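Local coordinates for protein positive phenol-degradative gene regulator (Ralstonia sp. E2, PDB 5FRX) that probably activates transcription of phenol-degradation genes as a sigma-54-dependent regulator, with an N-terminal sensor part that holds zinc and the phenol p-nitrophenol, at residues S17-R22 / K83-G88; T169-E174 / E193-G198. One frame throughout, in Å; residues are numbered along the deposited sequence.

Contact 1 of 2, residues S17-R22 / K83-G88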
loop_
_atom_site.group_PDB
_atom_site.type_symbol
_atom_site.label_atom_id
_atom_site.label_comp_id
_atom_site.label_asym_id
_atom_site.label_seq_id
_atom_site.Cartn_x
_atom_site.Cartn_y
_atom_site.Cartn_z
ATOM N N SER A 17 -19.390 5.415 -9.893
ATOM C CA SER A 17 -19.574 4.733 -11.168
ATOM C C SER A 17 -18.787 5.420 -12.279
ATOM O O SER A 17 -18.309 4.767 -13.208
ATOM C CB SER A 17 -21.059 4.675 -11.535
ATOM O OG SER A 17 -21.768 3.822 -10.654
ATOM N N ASN A 18 -18.656 6.738 -12.178
ATOM C CA ASN A 18 -17.926 7.514 -13.173
ATOM C C ASN A 18 -16.415 7.358 -13.030
ATOM O O ASN A 18 -15.702 7.200 -14.021
ATOM C CB ASN A 18 -18.311 8.992 -13.088
ATOM C CG ASN A 18 -17.578 9.845 -14.103
ATOM O OD1 ASN A 18 -16.810 9.336 -14.920
ATOM N ND2 ASN A 18 -17.810 11.153 -14.056
ATOM N N LEU A 19 -15.935 7.402 -11.793
ATOM C CA LEU A 19 -14.510 7.264 -11.518
ATOM C C LEU A 19 -14.064 5.811 -11.633
ATOM O O LEU A 19 -12.879 5.502 -11.503
ATOM C CB LEU A 19 -14.177 7.807 -10.126
ATOM C CG LEU A 19 -14.007 9.324 -10.013
ATOM C CD1 LEU A 19 -14.192 9.780 -8.574
ATOM C CD2 LEU A 19 -12.649 9.753 -10.546
ATOM N N ALA A 20 -15.020 4.921 -11.879
ATOM C CA ALA A 20 -14.728 3.499 -12.011
ATOM C C ALA A 20 -14.094 3.191 -13.364
ATOM O O ALA A 20 -13.323 2.239 -13.496
ATOM C CB ALA A 20 -15.992 2.676 -11.817
ATOM N N ARG A 21 -14.422 4.001 -14.365
ATOM C CA ARG A 21 -13.886 3.816 -15.708
ATOM C C ARG A 21 -12.381 4.058 -15.738
ATOM O O ARG A 21 -11.667 3.488 -16.564
ATOM C CB ARG A 21 -14.589 4.746 -16.699
ATOM C CG ARG A 21 -16.104 4.626 -16.693
ATOM C CD ARG A 21 -16.701 5.128 -17.997
ATOM N NE ARG A 21 -16.156 6.426 -18.385
ATOM C CZ ARG A 21 -16.717 7.593 -18.081
ATOM N NH1 ARG A 21 -17.843 7.627 -17.382
ATOM N NH2 ARG A 21 -16.151 8.725 -18.475
ATOM N N ARG A 22 -11.904 4.907 -14.834
ATOM C CA ARG A 22 -10.468 5.230 -14.756
ATOM C C ARG A 22 -9.610 4.162 -14.051
ATOM O O ARG A 22 -8.402 4.327 -13.887
ATOM C CB ARG A 22 -10.290 6.580 -14.060
ATOM C CG ARG A 22 -11.210 7.659 -14.600
ATOM C CD ARG A 22 -11.173 7.703 -16.128
ATOM N NE ARG A 22 -9.846 8.024 -16.660
ATOM C CZ ARG A 22 -9.450 9.250 -17.004
ATOM N NH1 ARG A 22 -10.280 10.284 -16.873
ATOM N NH2 ARG A 22 -8.223 9.447 -17.477
ATOM N N LYS A 83 -8.905 16.590 -11.845
ATOM C CA LYS A 83 -8.832 17.801 -12.686
ATOM C C LYS A 83 -8.877 17.542 -14.197
ATOM O O LYS A 83 -9.188 18.447 -14.973
ATOM C CB LYS A 83 -7.568 18.602 -12.358
ATOM C CG LYS A 83 -7.725 19.458 -11.105
ATOM C CD LYS A 83 -6.554 20.406 -10.860
ATOM C CE LYS A 83 -5.360 19.678 -10.275
ATOM N NZ LYS A 83 -4.553 20.611 -9.447
ATOM N N THR A 84 -8.566 16.318 -14.621
ATOM C CA THR A 84 -8.711 15.969 -16.029
ATOM C C THR A 84 -10.153 15.573 -16.336
ATOM O O THR A 84 -10.507 15.329 -17.486
ATOM C CB THR A 84 -7.773 14.821 -16.446
ATOM O OG1 THR A 84 -8.278 13.574 -15.955
ATOM C CG2 THR A 84 -6.348 15.067 -15.931
ATOM N N MET A 85 -10.981 15.499 -15.302
ATOM C CA MET A 85 -12.390 15.188 -15.481
ATOM C C MET A 85 -13.251 16.373 -15.093
ATOM O O MET A 85 -14.377 16.189 -14.631
ATOM C CB MET A 85 -12.788 13.976 -14.648
ATOM C CG MET A 85 -11.739 12.890 -14.617
ATOM S SD MET A 85 -12.470 11.278 -14.299
ATOM C CE MET A 85 -13.585 11.135 -15.702
ATOM N N ARG A 86 -12.715 17.584 -15.261
ATOM C CA ARG A 86 -13.426 18.814 -14.898
ATOM C C ARG A 86 -14.778 18.924 -15.581
ATOM O O ARG A 86 -15.813 18.942 -14.911
ATOM C CB ARG A 86 -12.593 20.043 -15.239
ATOM C CG ARG A 86 -11.451 20.292 -14.283
ATOM C CD ARG A 86 -10.882 21.672 -14.502
ATOM N NE ARG A 86 -9.762 21.982 -13.615
ATOM C CZ ARG A 86 -9.886 22.520 -12.402
ATOM N NH1 ARG A 86 -11.088 22.794 -11.904
ATOM N NH2 ARG A 86 -8.804 22.785 -11.679
ATOM N N SER A 87 -14.760 19.019 -16.910
ATOM C CA SER A 87 -15.986 18.980 -17.712
ATOM C C SER A 87 -16.963 20.086 -17.347
ATOM O O SER A 87 -16.636 21.269 -17.424
ATOM C CB SER A 87 -16.680 17.619 -17.562
ATOM O OG SER A 87 -18.004 17.654 -18.078
ATOM N N GLY A 88 -18.168 19.680 -16.951
ATOM C CA GLY A 88 -19.202 20.604 -16.534
ATOM C C GLY A 88 -19.565 20.439 -15.070
ATOM O O GLY A 88 -20.538 21.026 -14.592
#
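Met85 reaches across to Asn18, Leu19, Arg21 and Arg22, and it supplies nearly half of the surface buried here. It belongs to a type I turn, Lys83 to Arg86, and extends to another, Asn18 to Arg21. Both lie within the range of the activator of aromatic catabolism family. Its CB starts toward the 17-22 segment. With CG anti to the carbonyl carbon (chi1 -39°) and chi2 extended, the chain carries SD to Arg22 and Leu19. Met85 CG passes Arg22 NH1 at 3.7 Å. Met85 SD lies 3.5 Å from Arg22 NH1 and 3.8 Å from Arg22 CG; the two side chains run past each other in opposite directions. Met85 SD also meets the methyl CD2 of Leu19 at 4.1 Å. A bend at chi3 (60°) then turns Met85 CE to the edge of the Arg22 guanidinium, in its plane, and to 3.8 Å from Asn18 OD1. Thr84 OG1 stands 4.0 Å from Arg22 NH1, but its hydrogen bond goes to Leu81 O, near the end of helix 44-83. Leu19 also packs on helix 97-104 through Met97, Cys100, Leu101 and Ile104. The two loops therefore meet at the surface by van der Waals contact around a thioether, without a hydrogen bond or salt bridge between them.

Contact 2 of 2, residues T169-E174 / E193-G198. With ZN (zinc ion), chain C; NPO (p-nitrophenol), chain D.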
loop_
_atom_site.group_PDB
_atom_site.type_symbol
_atom_site.label_atom_id
_atom_site.label_comp_id
_atom_site.label_asym_id
_atom_site.label_seq_id
_atom_site.Cartn_x
_atom_site.Cartn_y
_atom_site.Cartn_z
ATOM N N THR A 169 -3.340 25.715 0.408
ATOM C CA THR A 169 -3.298 24.749 1.511
ATOM C C THR A 169 -4.597 24.616 2.326
ATOM O O THR A 169 -5.062 25.568 2.948
ATOM C CB THR A 169 -2.171 25.105 2.472
ATOM O OG1 THR A 169 -0.921 25.057 1.772
ATOM C CG2 THR A 169 -2.134 24.119 3.615
ATOM N N ILE A 170 -5.180 23.426 2.319
ATOM C CA ILE A 170 -6.342 23.139 3.150
ATOM C C ILE A 170 -6.025 22.022 4.137
ATOM O O ILE A 170 -5.982 20.846 3.764
ATOM C CB ILE A 170 -7.556 22.739 2.300
ATOM C CG1 ILE A 170 -7.871 23.849 1.291
ATOM C CG2 ILE A 170 -8.754 22.457 3.183
ATOM C CD1 ILE A 170 -7.799 25.247 1.887
ATOM N N LEU A 171 -5.784 22.379 5.395
ATOM C CA LEU A 171 -5.476 21.363 6.401
ATOM C C LEU A 171 -6.751 20.746 6.956
ATOM O O LEU A 171 -7.754 21.434 7.123
ATOM C CB LEU A 171 -4.656 21.950 7.546
ATOM C CG LEU A 171 -3.334 22.645 7.246
ATOM C CD1 LEU A 171 -2.723 23.133 8.546
ATOM C CD2 LEU A 171 -2.375 21.729 6.516
ATOM N N TYR A 172 -6.710 19.446 7.237
ATOM C CA TYR A 172 -7.790 18.774 7.960
ATOM C C TYR A 172 -7.337 18.283 9.327
ATOM O O TYR A 172 -6.164 17.981 9.528
ATOM C CB TYR A 172 -8.318 17.569 7.190
ATOM C CG TYR A 172 -9.075 17.832 5.912
ATOM C CD1 TYR A 172 -8.436 18.334 4.783
ATOM C CD2 TYR A 172 -10.415 17.521 5.819
ATOM C CE1 TYR A 172 -9.121 18.539 3.615
ATOM C CE2 TYR A 172 -11.109 17.727 4.659
ATOM C CZ TYR A 172 -10.457 18.228 3.556
ATOM O OH TYR A 172 -11.163 18.412 2.391
ATOM N N ARG A 173 -8.286 18.196 10.254
ATOM C CA ARG A 173 -8.076 17.507 11.514
ATOM C C ARG A 173 -9.234 16.571 11.770
ATOM O O ARG A 173 -10.379 16.881 11.418
ATOM C CB ARG A 173 -7.945 18.486 12.667
ATOM C CG ARG A 173 -6.940 19.587 12.425
ATOM C CD ARG A 173 -6.432 20.134 13.748
ATOM N NE ARG A 173 -5.559 19.160 14.390
ATOM C CZ ARG A 173 -4.236 19.259 14.410
ATOM N NH1 ARG A 173 -3.642 20.302 13.837
ATOM N NH2 ARG A 173 -3.516 18.319 15.014
ATOM N N GLU A 174 -8.927 15.413 12.353
ATOM C CA GLU A 174 -9.943 14.496 12.851
ATOM C C GLU A 174 -10.510 15.063 14.138
ATOM O O GLU A 174 -9.774 15.320 15.078
ATOM C CB GLU A 174 -9.364 13.100 13.115
ATOM C CG GLU A 174 -8.977 12.286 11.903
ATOM C CD GLU A 174 -8.726 10.819 12.243
ATOM O OE1 GLU A 174 -9.696 10.036 12.315
ATOM O OE2 GLU A 174 -7.550 10.456 12.443
ATOM N N GLU A 193 -4.767 29.325 7.380
ATOM C CA GLU A 193 -4.842 30.429 8.350
ATOM C C GLU A 193 -6.099 30.403 9.238
ATOM O O GLU A 193 -6.065 30.897 10.370
ATOM C CB GLU A 193 -4.757 31.782 7.632
ATOM C CG GLU A 193 -5.967 32.121 6.768
ATOM C CD GLU A 193 -5.967 33.572 6.300
ATOM O OE1 GLU A 193 -5.005 34.310 6.610
ATOM O OE2 GLU A 193 -6.931 33.979 5.621
ATOM N N GLN A 194 -7.195 29.834 8.731
ATOM C CA GLN A 194 -8.407 29.618 9.532
ATOM C C GLN A 194 -8.179 28.627 10.683
ATOM O O GLN A 194 -9.127 28.283 11.387
ATOM C CB GLN A 194 -9.572 29.105 8.652
ATOM C CG GLN A 194 -10.240 30.128 7.712
ATOM C CD GLN A 194 -11.430 29.552 6.912
ATOM O OE1 GLN A 194 -12.183 28.711 7.403
ATOM N NE2 GLN A 194 -11.596 30.015 5.673
ATOM N N TRP A 195 -6.939 28.154 10.852
ATOM C CA TRP A 195 -6.576 27.190 11.910
ATOM C C TRP A 195 -5.681 27.852 12.932
ATOM O O TRP A 195 -4.658 28.426 12.574
ATOM C CB TRP A 195 -5.826 25.949 11.370
ATOM C CG TRP A 195 -6.652 24.952 10.635
ATOM C CD1 TRP A 195 -6.700 24.770 9.290
ATOM C CD2 TRP A 195 -7.541 23.976 11.204
ATOM N NE1 TRP A 195 -7.579 23.772 8.982
ATOM C CE2 TRP A 195 -8.106 23.263 10.138
ATOM C CE3 TRP A 195 -7.918 23.650 12.510
ATOM C CZ2 TRP A 195 -9.025 22.242 10.333
ATOM C CZ3 TRP A 195 -8.829 22.642 12.700
ATOM C CH2 TRP A 195 -9.371 21.945 11.619
ATOM N N GLU A 196 -6.034 27.727 14.205
ATOM C CA GLU A 196 -5.223 28.303 15.263
ATOM C C GLU A 196 -3.818 27.689 15.232
ATOM O O GLU A 196 -2.824 28.418 15.161
ATOM C CB GLU A 196 -5.908 28.098 16.619
ATOM C CG GLU A 196 -5.272 28.835 17.779
ATOM C CD GLU A 196 -5.654 30.301 17.843
ATOM O OE1 GLU A 196 -6.479 30.744 17.011
ATOM O OE2 GLU A 196 -5.128 31.012 18.733
ATOM N N ASP A 197 -3.746 26.353 15.243
ATOM C CA ASP A 197 -2.466 25.632 15.238
ATOM C C ASP A 197 -2.005 25.274 13.828
ATOM O O ASP A 197 -1.172 24.384 13.643
ATOM C CB ASP A 197 -2.547 24.350 16.097
ATOM C CG ASP A 197 -3.452 23.275 15.494
ATOM O OD1 ASP A 197 -4.483 23.632 14.878
ATOM O OD2 ASP A 197 -3.135 22.069 15.654
ATOM N N GLY A 198 -2.534 25.992 12.844
ATOM C CA GLY A 198 -2.290 25.699 11.441
ATOM C C GLY A 198 -0.847 25.826 11.006
ATOM O O GLY A 198 -0.422 25.180 10.052
HETATM ZN ZN ZN C . -9.837 8.117 12.608
HETATM C C1 NPO D . -11.755 14.662 1.042
HETATM C C2 NPO D . -12.360 14.498 2.268
HETATM C C3 NPO D . -12.342 13.266 2.878
HETATM C C4 NPO D . -11.717 12.194 2.263
HETATM C C5 NPO D . -11.111 12.348 1.029
HETATM C C6 NPO D . -11.120 13.596 0.419
HETATM O OH NPO D . -11.716 10.953 2.900
HETATM N N1 NPO D . -11.769 15.954 0.436
HETATM O O2 NPO D . -10.879 16.219 -0.563
HETATM O O3 NPO D . -12.527 16.840 0.838
#
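Trp195 gives its indole N-H to the strand carbonyl of Leu171. Trp195 NE1 is 3.0 Å from Leu171 O, with a bent N-H...O angle of 131°. The donor sits above the carbonyl plane, not on a lone pair. NE1 also bonds to Lys190 O, so one N-H serves two carbonyls. Leu171 CB lies 3.9 Å from Trp195 CD1, and Leu171 CD1 reaches Gly198 O at 3.4 Å.

Arg173 crosses the same indole. Arg173 CG lies over the six-membered ring of Trp195, 3.8 Å from its centroid, as a CH-pi contact. A bend at chi3 (72°) carries the guanidinium on to Asp197. Arg173 NH1 and Asp197 OD2 form a salt bridge of 2.6 Å, with the carboxylate oxygen over one guanidinium face. NH1 has a second acidic partner in Glu201 of helix 198-202.

Tyr172 and Glu174 serve the other side of the strand. Tyr172 OH bonds to Thr162 OG1 and makes a weak hydrogen bond with O3 of p-nitrophenol (2.6 Å). Glu174 OE1 binds zinc at 1.9 Å, and Cys151, Cys177 and Cys185 complete the site.

One strand of the V4R region thus carries ligand and zinc contacts, while Leu171 and Arg173, on its other side, hold the 193-198 loop. The two acids probably stabilise Arg173 as a cation.

In the fold
From the N terminus, 17-22 comes first, just before strand 23-26. The chain then forms the small antiparallel sheet of strands 23-26, 31-34 and 37-43 and the long helix 44-83. Contact 1 closes this loop of 60 residues, joining the entry to the sheet with the end of that helix. Next come helices 91-95 and 97-104, strands 109-118 and 123-131, and helices 134-143 and 152-166. Contact 2 closes a much shorter loop. It ties strand 170-176, one edge of the four-stranded sheet, to the approach to helix 198-202, with strand 185-191 between. The loops of contact 1 and contact 2 follow in series and neither nest nor cross.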